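Local coordinates for protein PKS (Streptomyces albus, PDB 4OQJ) that probably catalyses decarboxylative carbon-carbon bond formation on carrier-protein-bound acyl chains, as a ketosynthase of the AT-less type I polyketide synthase that makes oxazolomycin, at residues Glu119-Arg127 / Thr502-Leu510; Gly463-Ala471 / Thr661-Trp672. One frame throughout, in Å; residues are numbered along the deposited sequence.

Contact 1: Glu119-Arg127 / Thr502-Leu510; sequences ERAGYDPQR and TLALGRRVL
Arg127 reaches Ala504 and Arg507 because its CG lies anti to the carbonyl carbon (chi1 -68°) and its chain bends at chi3 (-80°). Asp124 turns its CG anti to the backbone N (chi1 174°), which brings OD2 to the side of that guanidinium. Arg127 NE (2.9 Å) and NH2 both bind Asp124 OD2 side-on, a salt bridge. End-on, Arg127 NH1 and NH2 share Ala504 O; NH1 is at 2.8 Å, in the carbonyl plane. NH2 also makes a weak bond to Arg507 O. CG2 of Val509 sits over one guanidinium face.

The amide of Gln126 stacks on the guanidinium of Arg508, whose strongest polar partner is Lys179; NE2 of Gln126 lies 3.4 Å above the centre of that plane. Arg507 NH1 donates to Glu119 O at 2.8 Å, and a water links the same oxygen to NH2. Glu119 OE2 is 3.5 Å from Arg507 NE but well out of the guanidinium plane, so only charge acts there; OE1 accepts from Tyr697 N.

Gly122 ends its helix in a Schellman motif and meets Gly506, the CA atoms 4.2 Å apart. The chemistry implies that Asp124 holds Arg127 where it binds Ala504 O, near the end of helix 496-505.

Contact 2: Gly463-Ala471 / Thr661-Trp672; sequences GPRLLVLSA and TAFLLGLIGRLW
Strand 465-471 runs nearly parallel to helix 661-672. Their N-to-C directions differ by 18°, and the axes approach to 8.3 Å. The backbones are closest at Leu466 and Leu665, with CA atoms 5.9 Å apart. Pro464, Leu466, Val468 and Ser470 send their CB atoms toward the helix.

Leu466 carries the middle of the contact. Its CG is anti to the backbone N (chi1 178°), and both methyl groups lie over the helix backbone at Leu665 O and Gly669. Leu466 CD2 also meets Ile668 CG2 at 3.9 Å. With no side chain at Gly669, the leucine can come down onto the helix. Leu665 reaches back along the strand, and its CD1 packs 3.6 Å from Pro464 O.

Farther along, Trp672 turns one ring face to Val468. Val468 CB makes a CH-pi contact over the Trp672 six-membered ring, 3.9 Å from its centroid. CG1 sits over the same ring nearer the rim. Leu469 O meets the ring edge, 3.6 Å from Trp672 CH2.

The strand is an outer member of a three-stranded antiparallel sheet, paired with strand 512-518. On its other face Leu467 packs on helix 496-505 and Leu469 on helix 474-490. Helix 680-684 adds Trp680 and Phe683 to the apolar core; Trp680 meets Trp672 edge-to-face, and Arg513 makes a cation-pi contact with Trp672.

Overall arrangement
Contact 1 and contact 2 have centres about 17 Å apart and are joined through the sheet: 502-510 runs into strand 512-518, which pairs with strand 465-471 of contact 2. Contact 1 joins the ketosynthase fold to the chain leaving helix 496-505. Contact 2 joins the edge strand of the sheet to helix 660-673. The two meet directly where Leu510 N lies 3.0 Å from Ser470 OG, a probable hydrogen bond, and where Leu503 CB packs 3.5 Å from Val468 O. Trp680 of helix 680-684 touches both, at Arg127 and Leu505 in one and at Leu466 and Val468 in the other. A potassium ion lies about 8 Å from the Gln126 side chain.

Contact 1: Glu119-Arg127 / Thr502-Leu510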
ATOM      1  N   GLU A 119      22.177  -1.308  -6.893  1.00 14.14           N
ATOM      2  CA  GLU A 119      23.516  -1.606  -7.374  1.00 16.65           C
ATOM      3  C   GLU A 119      23.562  -2.862  -8.245  1.00 15.68           C
ATOM      4  O   GLU A 119      24.182  -2.861  -9.293  1.00 13.55           O
ATOM      5  CB  GLU A 119      24.474  -1.772  -6.204  1.00 16.06           C
ATOM      6  CG  GLU A 119      25.097  -0.488  -5.727  1.00 18.41           C
ATOM      7  CD  GLU A 119      26.202  -0.766  -4.734  1.00 21.15           C
ATOM      8  OE1 GLU A 119      25.976  -1.614  -3.834  1.00 18.60           O
ATOM      9  OE2 GLU A 119      27.288  -0.151  -4.858  1.00 20.22           O
ATOM     10  N   ARG A 120      22.935  -3.945  -7.803  1.00 13.27           N
ATOM     11  CA  ARG A 120      22.978  -5.171  -8.582  1.00 15.78           C
ATOM     12  C   ARG A 120      22.220  -4.988  -9.888  1.00 15.91           C
ATOM     13  O   ARG A 120      22.620  -5.540 -10.913  1.00 18.66           O
ATOM     14  CB  ARG A 120      22.413  -6.350  -7.775  1.00 21.25           C
ATOM     15  CG  ARG A 120      22.387  -7.659  -8.519  1.00 37.40           C
ATOM     16  CD  ARG A 120      22.302  -8.833  -7.558  1.00 44.24           C
ATOM     17  NE  ARG A 120      23.526  -9.000  -6.765  1.00 41.80           N
ATOM     18  CZ  ARG A 120      23.693  -8.587  -5.506  1.00 42.70           C
ATOM     19  NH1 ARG A 120      24.848  -8.805  -4.883  1.00 46.62           N
ATOM     20  NH2 ARG A 120      22.715  -7.975  -4.850  1.00 45.19           N
ATOM     21  N   ALA A 121      21.151  -4.192  -9.863  1.00 14.85           N
ATOM     22  CA  ALA A 121      20.402  -3.871 -11.082  1.00 12.25           C
ATOM     23  C   ALA A 121      21.217  -3.019 -12.047  1.00 13.93           C
ATOM     24  O   ALA A 121      21.023  -3.093 -13.263  1.00 14.54           O
ATOM     25  CB  ALA A 121      19.104  -3.158 -10.739  1.00 11.00           C
ATOM     26  N   GLY A 122      22.132  -2.218 -11.503  1.00 14.35           N
ATOM     27  CA  GLY A 122      23.004  -1.385 -12.310  1.00 18.89           C
ATOM     28  C   GLY A 122      22.517   0.055 -12.448  1.00 18.36           C
ATOM     29  O   GLY A 122      22.959   0.751 -13.355  1.00 18.57           O
ATOM     30  N   TYR A 123      21.643   0.504 -11.545  1.00 15.62           N
ATOM     31  CA  TYR A 123      21.090   1.862 -11.611  1.00 15.08           C
ATOM     32  C   TYR A 123      21.455   2.706 -10.390  1.00 13.79           C
ATOM     33  O   TYR A 123      21.235   2.304  -9.250  1.00 12.77           O
ATOM     34  CB  TYR A 123      19.564   1.819 -11.775  1.00 16.63           C
ATOM     35  CG  TYR A 123      19.159   1.434 -13.176  1.00 16.77           C
ATOM     36  CD1 TYR A 123      18.994   0.089 -13.536  1.00 15.18           C
ATOM     37  CD2 TYR A 123      18.993   2.399 -14.154  1.00 17.08           C
ATOM     38  CE1 TYR A 123      18.654  -0.265 -14.830  1.00 16.53           C
ATOM     39  CE2 TYR A 123      18.672   2.055 -15.452  1.00 16.80           C
ATOM     40  CZ  TYR A 123      18.496   0.727 -15.782  1.00 17.88           C
ATOM     41  OH  TYR A 123      18.174   0.409 -17.074  1.00 17.68           O
ATOM     42  N   ASP A 124      22.058   3.857 -10.660  1.00 14.19           N
ATOM     43  CA  ASP A 124      22.324   4.889  -9.662  1.00 12.55           C
ATOM     44  C   ASP A 124      21.190   5.919  -9.729  1.00 12.92           C
ATOM     45  O   ASP A 124      21.133   6.732 -10.659  1.00 13.74           O
ATOM     46  CB  ASP A 124      23.685   5.554  -9.924  1.00 15.50           C
ATOM     47  CG  ASP A 124      23.961   6.730  -9.004  1.00 16.61           C
ATOM     48  OD1 ASP A 124      23.195   6.919  -8.019  1.00 17.27           O
ATOM     49  OD2 ASP A 124      24.953   7.464  -9.264  1.00 14.81           O
ATOM     50  N   PRO A 125      20.267   5.888  -8.760  1.00 15.61           N
ATOM     51  CA  PRO A 125      19.135   6.815  -8.882  1.00 17.45           C
ATOM     52  C   PRO A 125      19.496   8.286  -8.694  1.00 16.92           C
ATOM     53  O   PRO A 125      18.640   9.149  -8.920  1.00 16.21           O
ATOM     54  CB  PRO A 125      18.178   6.366  -7.767  1.00 18.72           C
ATOM     55  CG  PRO A 125      18.693   5.070  -7.263  1.00 19.73           C
ATOM     56  CD  PRO A 125      20.158   5.029  -7.569  1.00 19.12           C
ATOM     57  N   GLN A 126      20.729   8.594  -8.295  1.00 16.51           N
ATOM     58  CA  GLN A 126      21.128   9.995  -8.201  1.00 16.29           C
ATOM     59  C   GLN A 126      21.341  10.595  -9.586  1.00 16.13           C
ATOM     60  O   GLN A 126      21.492  11.805  -9.726  1.00 18.65           O
ATOM     61  CB  GLN A 126      22.400  10.160  -7.365  1.00 14.98           C
ATOM     62  CG  GLN A 126      22.238   9.718  -5.929  1.00 14.94           C
ATOM     63  CD  GLN A 126      23.448  10.066  -5.084  1.00 20.55           C
ATOM     64  OE1 GLN A 126      24.581  10.095  -5.573  1.00 18.94           O
ATOM     65  NE2 GLN A 126      23.210  10.356  -3.808  1.00 18.05           N
ATOM     66  N   ARG A 127      21.363   9.753 -10.610  1.00 15.63           N
ATOM     67  CA  ARG A 127      21.523  10.229 -11.988  1.00 15.98           C
ATOM     68  C   ARG A 127      20.394   9.665 -12.847  1.00 20.42           C
ATOM     69  O   ARG A 127      19.715   8.727 -12.436  1.00 19.70           O
ATOM     70  CB  ARG A 127      22.882   9.818 -12.543  1.00 15.90           C
ATOM     71  CG  ARG A 127      24.083  10.512 -11.883  1.00 19.83           C
ATOM     72  CD  ARG A 127      25.412   9.954 -12.446  1.00 22.00           C
ATOM     73  NE  ARG A 127      25.779   8.679 -11.817  1.00 20.13           N
ATOM     74  CZ  ARG A 127      26.677   7.827 -12.307  1.00 18.14           C
ATOM     75  NH1 ARG A 127      27.301   8.086 -13.449  1.00 17.27           N
ATOM     76  NH2 ARG A 127      26.951   6.710 -11.654  1.00 15.64           N
ATOM     77  N   THR A 502      28.483  -0.747 -16.323  1.00 16.75           N
ATOM     78  CA  THR A 502      27.763  -0.917 -15.067  1.00 18.90           C
ATOM     79  C   THR A 502      28.436  -0.089 -13.973  1.00 17.08           C
ATOM     80  O   THR A 502      27.777   0.591 -13.201  1.00 16.31           O
ATOM     81  CB  THR A 502      27.713  -2.378 -14.659  1.00 20.59           C
ATOM     82  OG1 THR A 502      27.056  -3.120 -15.692  1.00 19.43           O
ATOM     83  CG2 THR A 502      26.964  -2.558 -13.331  1.00 22.24           C
ATOM     84  N   LEU A 503      29.760  -0.134 -13.936  1.00 19.31           N
ATOM     85  CA  LEU A 503      30.509   0.580 -12.914  1.00 17.31           C
ATOM     86  C   LEU A 503      30.374   2.099 -13.056  1.00 15.57           C
ATOM     87  O   LEU A 503      30.325   2.810 -12.055  1.00 16.53           O
ATOM     88  CB  LEU A 503      31.973   0.179 -12.974  1.00 17.02           C
ATOM     89  CG  LEU A 503      32.355  -1.217 -12.463  1.00 22.32           C
ATOM     90  CD1 LEU A 503      33.811  -1.497 -12.804  1.00 24.65           C
ATOM     91  CD2 LEU A 503      32.135  -1.346 -10.962  1.00 22.29           C
ATOM     92  N   ALA A 504      30.340   2.585 -14.299  1.00 14.15           N
ATOM     93  CA  ALA A 504      30.298   4.010 -14.589  1.00 14.35           C
ATOM     94  C   ALA A 504      28.910   4.598 -14.389  1.00 13.50           C
ATOM     95  O   ALA A 504      28.772   5.728 -13.930  1.00 13.84           O
ATOM     96  CB  ALA A 504      30.766   4.274 -16.039  1.00 15.23           C
ATOM     97  N   LEU A 505      27.888   3.824 -14.753  1.00 15.62           N
ATOM     98  CA  LEU A 505      26.509   4.308 -14.779  1.00 14.18           C
ATOM     99  C   LEU A 505      25.695   3.850 -13.582  1.00 15.70           C
ATOM    100  O   LEU A 505      24.687   4.464 -13.243  1.00 19.36           O
ATOM    101  CB  LEU A 505      25.812   3.837 -16.052  1.00 18.32           C
ATOM    102  CG  LEU A 505      26.391   4.346 -17.377  1.00 22.61           C
ATOM    103  CD1 LEU A 505      25.844   3.497 -18.504  1.00 22.97           C
ATOM    104  CD2 LEU A 505      26.062   5.820 -17.601  1.00 23.61           C
ATOM    105  N   GLY A 506      26.149   2.794 -12.924  1.00 16.76           N
ATOM    106  CA  GLY A 506      25.311   2.069 -11.979  1.00 17.58           C
ATOM    107  C   GLY A 506      25.829   2.046 -10.562  1.00 16.17           C
ATOM    108  O   GLY A 506      25.386   1.227  -9.756  1.00 16.51           O
ATOM    109  N   ARG A 507      26.744   2.963 -10.251  1.00 15.68           N
ATOM    110  CA  ARG A 507      27.350   3.036  -8.921  1.00 14.18           C
ATOM    111  C   ARG A 507      27.337   4.478  -8.432  1.00 16.84           C
ATOM    112  O   ARG A 507      27.563   5.398  -9.212  1.00 16.81           O
ATOM    113  CB  ARG A 507      28.780   2.491  -8.959  1.00 16.94           C
ATOM    114  CG  ARG A 507      28.863   0.989  -9.181  1.00 19.86           C
ATOM    115  CD  ARG A 507      28.418   0.256  -7.926  1.00 20.72           C
ATOM    116  NE  ARG A 507      28.458  -1.203  -8.026  1.00 20.32           N
ATOM    117  CZ  ARG A 507      27.548  -1.940  -8.655  1.00 21.25           C
ATOM    118  NH1 ARG A 507      26.539  -1.356  -9.299  1.00 19.56           N
ATOM    119  NH2 ARG A 507      27.651  -3.263  -8.651  1.00 19.38           N
ATOM    120  N   ARG A 508      27.062   4.689  -7.149  1.00 14.31           N
ATOM    121  CA  ARG A 508      27.048   6.043  -6.612  1.00 14.95           C
ATOM    122  C   ARG A 508      28.416   6.716  -6.822  1.00 14.09           C
ATOM    123  O   ARG A 508      29.448   6.082  -6.651  1.00 14.26           O
ATOM    124  CB  ARG A 508      26.696   6.034  -5.130  1.00 16.37           C
ATOM    125  CG  ARG A 508      26.551   7.434  -4.557  1.00 14.54           C
ATOM    126  CD  ARG A 508      26.005   7.411  -3.152  1.00 15.55           C
ATOM    127  NE  ARG A 508      24.558   7.191  -3.128  1.00 15.50           N
ATOM    128  CZ  ARG A 508      23.798   7.420  -2.066  1.00 16.17           C
ATOM    129  NH1 ARG A 508      24.339   7.865  -0.939  1.00 15.84           N
ATOM    130  NH2 ARG A 508      22.498   7.215  -2.130  1.00 16.46           N
ATOM    131  N   VAL A 509      28.407   7.996  -7.183  1.00 14.48           N
ATOM    132  CA  VAL A 509      29.643   8.759  -7.406  1.00 16.42           C
ATOM    133  C   VAL A 509      30.143   9.267  -6.072  1.00 15.38           C
ATOM    134  O   VAL A 509      29.512  10.141  -5.469  1.00 17.04           O
ATOM    135  CB  VAL A 509      29.412   9.965  -8.350  1.00 17.81           C
ATOM    136  CG1 VAL A 509      30.706  10.751  -8.557  1.00 18.33           C
ATOM    137  CG2 VAL A 509      28.859   9.493  -9.664  1.00 19.00           C
ATOM    138  N   LEU A 510      31.258   8.728  -5.600  1.00 15.06           N
ATOM    139  CA  LEU A 510      31.725   9.015  -4.246  1.00 16.70           C
ATOM    140  C   LEU A 510      33.159   9.566  -4.278  1.00 20.30           C
ATOM    141  O   LEU A 510      33.802   9.534  -5.325  1.00 19.20           O
ATOM    142  CB  LEU A 510      31.611   7.754  -3.384  1.00 15.00           C
ATOM    143  CG  LEU A 510      30.168   7.294  -3.117  1.00 14.46           C
ATOM    144  CD1 LEU A 510      30.127   5.880  -2.554  1.00 14.70           C
ATOM    145  CD2 LEU A 510      29.488   8.242  -2.151  1.00 13.24           C
TER
HETATM  146  O   HOH W   1      25.943  -4.629 -10.632  1.00 15.57           O
HETATM  147  O   HOH W   2      27.921   2.506  -4.809  1.00 15.95           O
HETATM  148  O   HOH W   3      23.534   1.961  -7.750  1.00 17.58           O
HETATM  149  O   HOH W   4      25.869   9.380  -7.835  1.00 11.98           O
HETATM  150  O   HOH W   5      23.263   6.085  -5.434  1.00 18.09           O
HETATM  151  O   HOH W   6      22.158   4.123 -13.986  1.00 20.06           O

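Contact 2: Gly463-Ala471 / Thr661-Trp672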
ATOM      1  N   GLY A 463      37.914  -3.381 -27.739  1.00 57.11           N
ATOM      2  CA  GLY A 463      39.059  -2.575 -27.335  1.00 51.29           C
ATOM      3  C   GLY A 463      39.214  -2.422 -25.832  1.00 47.22           C
ATOM      4  O   GLY A 463      38.523  -3.095 -25.057  1.00 43.31           O
ATOM      5  N   PRO A 464      40.128  -1.528 -25.406  1.00 41.54           N
ATOM      6  CA  PRO A 464      40.321  -1.297 -23.969  1.00 35.86           C
ATOM      7  C   PRO A 464      39.141  -0.552 -23.349  1.00 33.81           C
ATOM      8  O   PRO A 464      38.344   0.040 -24.068  1.00 33.39           O
ATOM      9  CB  PRO A 464      41.591  -0.451 -23.909  1.00 36.91           C
ATOM     10  CG  PRO A 464      41.648   0.252 -25.233  1.00 38.69           C
ATOM     11  CD  PRO A 464      41.032  -0.701 -26.231  1.00 41.56           C
ATOM     12  N   ARG A 465      39.052  -0.593 -22.026  1.00 31.97           N
ATOM     13  CA  ARG A 465      37.964   0.041 -21.291  1.00 29.82           C
ATOM     14  C   ARG A 465      38.501   0.672 -20.032  1.00 28.77           C
ATOM     15  O   ARG A 465      39.490   0.216 -19.467  1.00 29.33           O
ATOM     16  CB  ARG A 465      36.868  -0.974 -20.930  1.00 29.97           C
ATOM     17  CG  ARG A 465      36.099  -1.511 -22.114  1.00 33.44           C
ATOM     18  CD  ARG A 465      35.178  -0.459 -22.699  1.00 33.48           C
ATOM     19  NE  ARG A 465      34.503  -0.918 -23.912  1.00 40.79           N
ATOM     20  CZ  ARG A 465      33.428  -0.334 -24.436  1.00 49.09           C
ATOM     21  NH1 ARG A 465      32.893   0.735 -23.858  1.00 44.58           N
ATOM     22  NH2 ARG A 465      32.885  -0.820 -25.542  1.00 62.82           N
ATOM     23  N   LEU A 466      37.831   1.726 -19.599  1.00 27.31           N
ATOM     24  CA  LEU A 466      38.147   2.387 -18.352  1.00 26.17           C
ATOM     25  C   LEU A 466      37.205   1.882 -17.268  1.00 24.44           C
ATOM     26  O   LEU A 466      36.002   2.079 -17.366  1.00 23.38           O
ATOM     27  CB  LEU A 466      38.009   3.912 -18.499  1.00 25.74           C
ATOM     28  CG  LEU A 466      38.283   4.720 -17.232  1.00 25.01           C
ATOM     29  CD1 LEU A 466      39.744   4.556 -16.801  1.00 28.23           C
ATOM     30  CD2 LEU A 466      37.943   6.174 -17.443  1.00 24.38           C
ATOM     31  N   LEU A 467      37.761   1.246 -16.244  1.00 24.25           N
ATOM     32  CA  LEU A 467      36.997   0.809 -15.076  1.00 22.92           C
ATOM     33  C   LEU A 467      37.112   1.841 -13.961  1.00 21.60           C
ATOM     34  O   LEU A 467      38.223   2.229 -13.600  1.00 22.23           O
ATOM     35  CB  LEU A 467      37.507  -0.545 -14.590  1.00 24.22           C
ATOM     36  CG  LEU A 467      37.572  -1.657 -15.635  1.00 30.55           C
ATOM     37  CD1 LEU A 467      37.998  -2.960 -14.968  1.00 34.25           C
ATOM     38  CD2 LEU A 467      36.230  -1.825 -16.340  1.00 30.05           C
ATOM     39  N   VAL A 468      35.980   2.294 -13.427  1.00 20.06           N
ATOM     40  CA  VAL A 468      36.008   3.290 -12.359  1.00 19.74           C
ATOM     41  C   VAL A 468      35.338   2.742 -11.091  1.00 23.06           C
ATOM     42  O   VAL A 468      34.341   2.021 -11.151  1.00 23.27           O
ATOM     43  CB  VAL A 468      35.357   4.618 -12.811  1.00 19.05           C
ATOM     44  CG1 VAL A 468      36.156   5.225 -13.969  1.00 22.51           C
ATOM     45  CG2 VAL A 468      33.896   4.419 -13.192  1.00 17.93           C
ATOM     46  N   LEU A 469      35.955   3.032  -9.950  1.00 21.69           N
ATOM     47  CA  LEU A 469      35.453   2.614  -8.646  1.00 20.46           C
ATOM     48  C   LEU A 469      35.464   3.821  -7.735  1.00 19.06           C
ATOM     49  O   LEU A 469      36.366   4.658  -7.823  1.00 19.42           O
ATOM     50  CB  LEU A 469      36.319   1.504  -8.037  1.00 23.34           C
ATOM     51  CG  LEU A 469      36.151   0.059  -8.510  1.00 36.11           C
ATOM     52  CD1 LEU A 469      36.631  -0.117  -9.929  1.00 41.77           C
ATOM     53  CD2 LEU A 469      36.934  -0.861  -7.588  1.00 40.69           C
ATOM     54  N   SER A 470      34.465   3.927  -6.865  1.00 17.19           N
ATOM     55  CA  SER A 470      34.481   4.982  -5.853  1.00 18.22           C
ATOM     56  C   SER A 470      33.771   4.522  -4.589  1.00 17.08           C
ATOM     57  O   SER A 470      32.842   3.713  -4.632  1.00 16.94           O
ATOM     58  CB  SER A 470      33.862   6.284  -6.393  1.00 21.91           C
ATOM     59  OG  SER A 470      32.473   6.175  -6.659  1.00 19.59           O
ATOM     60  N   ALA A 471      34.254   5.028  -3.463  1.00 18.20           N
ATOM     61  CA  ALA A 471      33.717   4.685  -2.161  1.00 20.61           C
ATOM     62  C   ALA A 471      33.818   5.900  -1.250  1.00 20.16           C
ATOM     63  O   ALA A 471      34.452   6.897  -1.599  1.00 19.29           O
ATOM     64  CB  ALA A 471      34.457   3.498  -1.572  1.00 21.52           C
ATOM     65  N   THR A 661      43.215   5.157 -28.142  1.00 22.07           N
ATOM     66  CA  THR A 661      42.126   5.122 -27.178  1.00 23.03           C
ATOM     67  C   THR A 661      42.644   4.825 -25.774  1.00 22.07           C
ATOM     68  O   THR A 661      42.140   5.371 -24.797  1.00 23.00           O
ATOM     69  CB  THR A 661      41.068   4.073 -27.584  1.00 29.00           C
ATOM     70  OG1 THR A 661      40.467   4.465 -28.822  1.00 27.86           O
ATOM     71  CG2 THR A 661      39.985   3.953 -26.530  1.00 34.11           C
ATOM     72  N   ALA A 662      43.664   3.979 -25.678  1.00 21.65           N
ATOM     73  CA  ALA A 662      44.268   3.661 -24.384  1.00 24.27           C
ATOM     74  C   ALA A 662      44.762   4.928 -23.690  1.00 25.62           C
ATOM     75  O   ALA A 662      44.622   5.077 -22.478  1.00 24.06           O
ATOM     76  CB  ALA A 662      45.400   2.693 -24.564  1.00 26.98           C
ATOM     77  N   PHE A 663      45.340   5.847 -24.455  1.00 22.69           N
ATOM     78  CA  PHE A 663      45.819   7.085 -23.863  1.00 22.25           C
ATOM     79  C   PHE A 663      44.662   7.965 -23.419  1.00 21.26           C
ATOM     80  O   PHE A 663      44.667   8.511 -22.316  1.00 22.37           O
ATOM     81  CB  PHE A 663      46.686   7.878 -24.834  1.00 25.59           C
ATOM     82  CG  PHE A 663      46.920   9.284 -24.378  1.00 25.02           C
ATOM     83  CD1 PHE A 663      47.843   9.551 -23.383  1.00 24.78           C
ATOM     84  CD2 PHE A 663      46.177  10.332 -24.899  1.00 24.25           C
ATOM     85  CE1 PHE A 663      48.048  10.849 -22.933  1.00 28.99           C
ATOM     86  CE2 PHE A 663      46.381  11.636 -24.461  1.00 25.40           C
ATOM     87  CZ  PHE A 663      47.319  11.890 -23.473  1.00 28.35           C
ATOM     88  N   LEU A 664      43.681   8.118 -24.297  1.00 21.50           N
ATOM     89  CA  LEU A 664      42.529   8.957 -24.018  1.00 19.95           C
ATOM     90  C   LEU A 664      41.769   8.479 -22.784  1.00 22.70           C
ATOM     91  O   LEU A 664      41.349   9.279 -21.960  1.00 21.98           O
ATOM     92  CB  LEU A 664      41.596   8.981 -25.216  1.00 20.01           C
ATOM     93  CG  LEU A 664      40.369   9.878 -25.091  1.00 23.56           C
ATOM     94  CD1 LEU A 664      40.774  11.293 -24.701  1.00 24.33           C
ATOM     95  CD2 LEU A 664      39.626   9.897 -26.402  1.00 28.45           C
ATOM     96  N   LEU A 665      41.600   7.169 -22.651  1.00 20.59           N
ATOM     97  CA  LEU A 665      40.887   6.614 -21.497  1.00 20.32           C
ATOM     98  C   LEU A 665      41.671   6.831 -20.195  1.00 19.76           C
ATOM     99  O   LEU A 665      41.094   7.086 -19.152  1.00 21.38           O
ATOM    100  CB  LEU A 665      40.615   5.122 -21.704  1.00 20.23           C
ATOM    101  CG  LEU A 665      39.628   4.728 -22.806  1.00 24.46           C
ATOM    102  CD1 LEU A 665      39.586   3.211 -22.946  1.00 27.87           C
ATOM    103  CD2 LEU A 665      38.250   5.275 -22.524  1.00 23.29           C
ATOM    104  N   GLY A 666      42.993   6.726 -20.268  1.00 21.38           N
ATOM    105  CA  GLY A 666      43.850   7.000 -19.127  1.00 23.57           C
ATOM    106  C   GLY A 666      43.781   8.450 -18.690  1.00 22.89           C
ATOM    107  O   GLY A 666      43.861   8.759 -17.496  1.00 22.26           O
ATOM    108  N   LEU A 667      43.639   9.335 -19.672  1.00 21.26           N
ATOM    109  CA  LEU A 667      43.459  10.764 -19.438  1.00 20.56           C
ATOM    110  C   LEU A 667      42.166  11.030 -18.669  1.00 19.43           C
ATOM    111  O   LEU A 667      42.162  11.722 -17.646  1.00 18.39           O
ATOM    112  CB  LEU A 667      43.454  11.494 -20.782  1.00 24.98           C
ATOM    113  CG  LEU A 667      43.266  13.002 -20.838  1.00 30.21           C
ATOM    114  CD1 LEU A 667      44.188  13.715 -19.880  1.00 32.24           C
ATOM    115  CD2 LEU A 667      43.534  13.463 -22.264  1.00 28.52           C
ATOM    116  N   ILE A 668      41.064  10.478 -19.173  1.00 20.53           N
ATOM    117  CA  ILE A 668      39.769  10.614 -18.513  1.00 22.87           C
ATOM    118  C   ILE A 668      39.853  10.080 -17.092  1.00 22.11           C
ATOM    119  O   ILE A 668      39.352  10.696 -16.153  1.00 21.96           O
ATOM    120  CB  ILE A 668      38.666   9.860 -19.269  1.00 25.18           C
ATOM    121  CG1 ILE A 668      38.453  10.496 -20.641  1.00 25.21           C
ATOM    122  CG2 ILE A 668      37.364   9.860 -18.474  1.00 28.46           C
ATOM    123  CD1 ILE A 668      37.527   9.702 -21.539  1.00 31.28           C
ATOM    124  N   GLY A 669      40.454   8.908 -16.949  1.00 22.04           N
ATOM    125  CA  GLY A 669      40.630   8.294 -15.646  1.00 25.25           C
ATOM    126  C   GLY A 669      41.403   9.180 -14.686  1.00 23.42           C
ATOM    127  O   GLY A 669      41.001   9.356 -13.542  1.00 26.83           O
ATOM    128  N   ARG A 670      42.500   9.772 -15.152  1.00 22.20           N
ATOM    129  CA  ARG A 670      43.314  10.626 -14.292  1.00 22.50           C
ATOM    130  C   ARG A 670      42.499  11.832 -13.836  1.00 22.44           C
ATOM    131  O   ARG A 670      42.509  12.183 -12.657  1.00 27.68           O
ATOM    132  CB  ARG A 670      44.593  11.082 -15.015  1.00 30.45           C
ATOM    133  CG  ARG A 670      45.853  11.073 -14.157  1.00 47.61           C
ATOM    134  CD  ARG A 670      45.813  12.154 -13.090  1.00 55.82           C
ATOM    135  N   LEU A 671      41.780  12.462 -14.761  1.00 20.31           N
ATOM    136  CA  LEU A 671      40.972  13.627 -14.418  1.00 18.31           C
ATOM    137  C   LEU A 671      39.838  13.240 -13.460  1.00 21.15           C
ATOM    138  O   LEU A 671      39.598  13.905 -12.445  1.00 19.76           O
ATOM    139  CB  LEU A 671      40.401  14.270 -15.683  1.00 18.62           C
ATOM    140  CG  LEU A 671      41.427  14.869 -16.656  1.00 24.59           C
ATOM    141  CD1 LEU A 671      40.763  15.280 -17.956  1.00 23.29           C
ATOM    142  CD2 LEU A 671      42.145  16.049 -16.033  1.00 28.70           C
ATOM    143  N   TRP A 672      39.138  12.158 -13.787  1.00 20.18           N
ATOM    144  CA  TRP A 672      37.951  11.780 -13.036  1.00 19.69           C
ATOM    145  C   TRP A 672      38.343  11.397 -11.613  1.00 18.11           C
ATOM    146  O   TRP A 672      37.687  11.827 -10.679  1.00 18.73           O
ATOM    147  CB  TRP A 672      37.197  10.634 -13.722  1.00 18.63           C
ATOM    148  CG  TRP A 672      36.003  10.157 -12.917  1.00 16.04           C
ATOM    149  CD1 TRP A 672      34.748  10.700 -12.898  1.00 18.17           C
ATOM    150  CD2 TRP A 672      35.972   9.047 -12.015  1.00 16.71           C
ATOM    151  NE1 TRP A 672      33.940   9.991 -12.043  1.00 17.27           N
ATOM    152  CE2 TRP A 672      34.672   8.968 -11.485  1.00 16.40           C
ATOM    153  CE3 TRP A 672      36.921   8.104 -11.603  1.00 18.77           C
ATOM    154  CZ2 TRP A 672      34.295   7.997 -10.558  1.00 17.49           C
ATOM    155  CZ3 TRP A 672      36.541   7.136 -10.677  1.00 20.10           C
ATOM    156  CH2 TRP A 672      35.238   7.093 -10.173  1.00 19.44           C
TER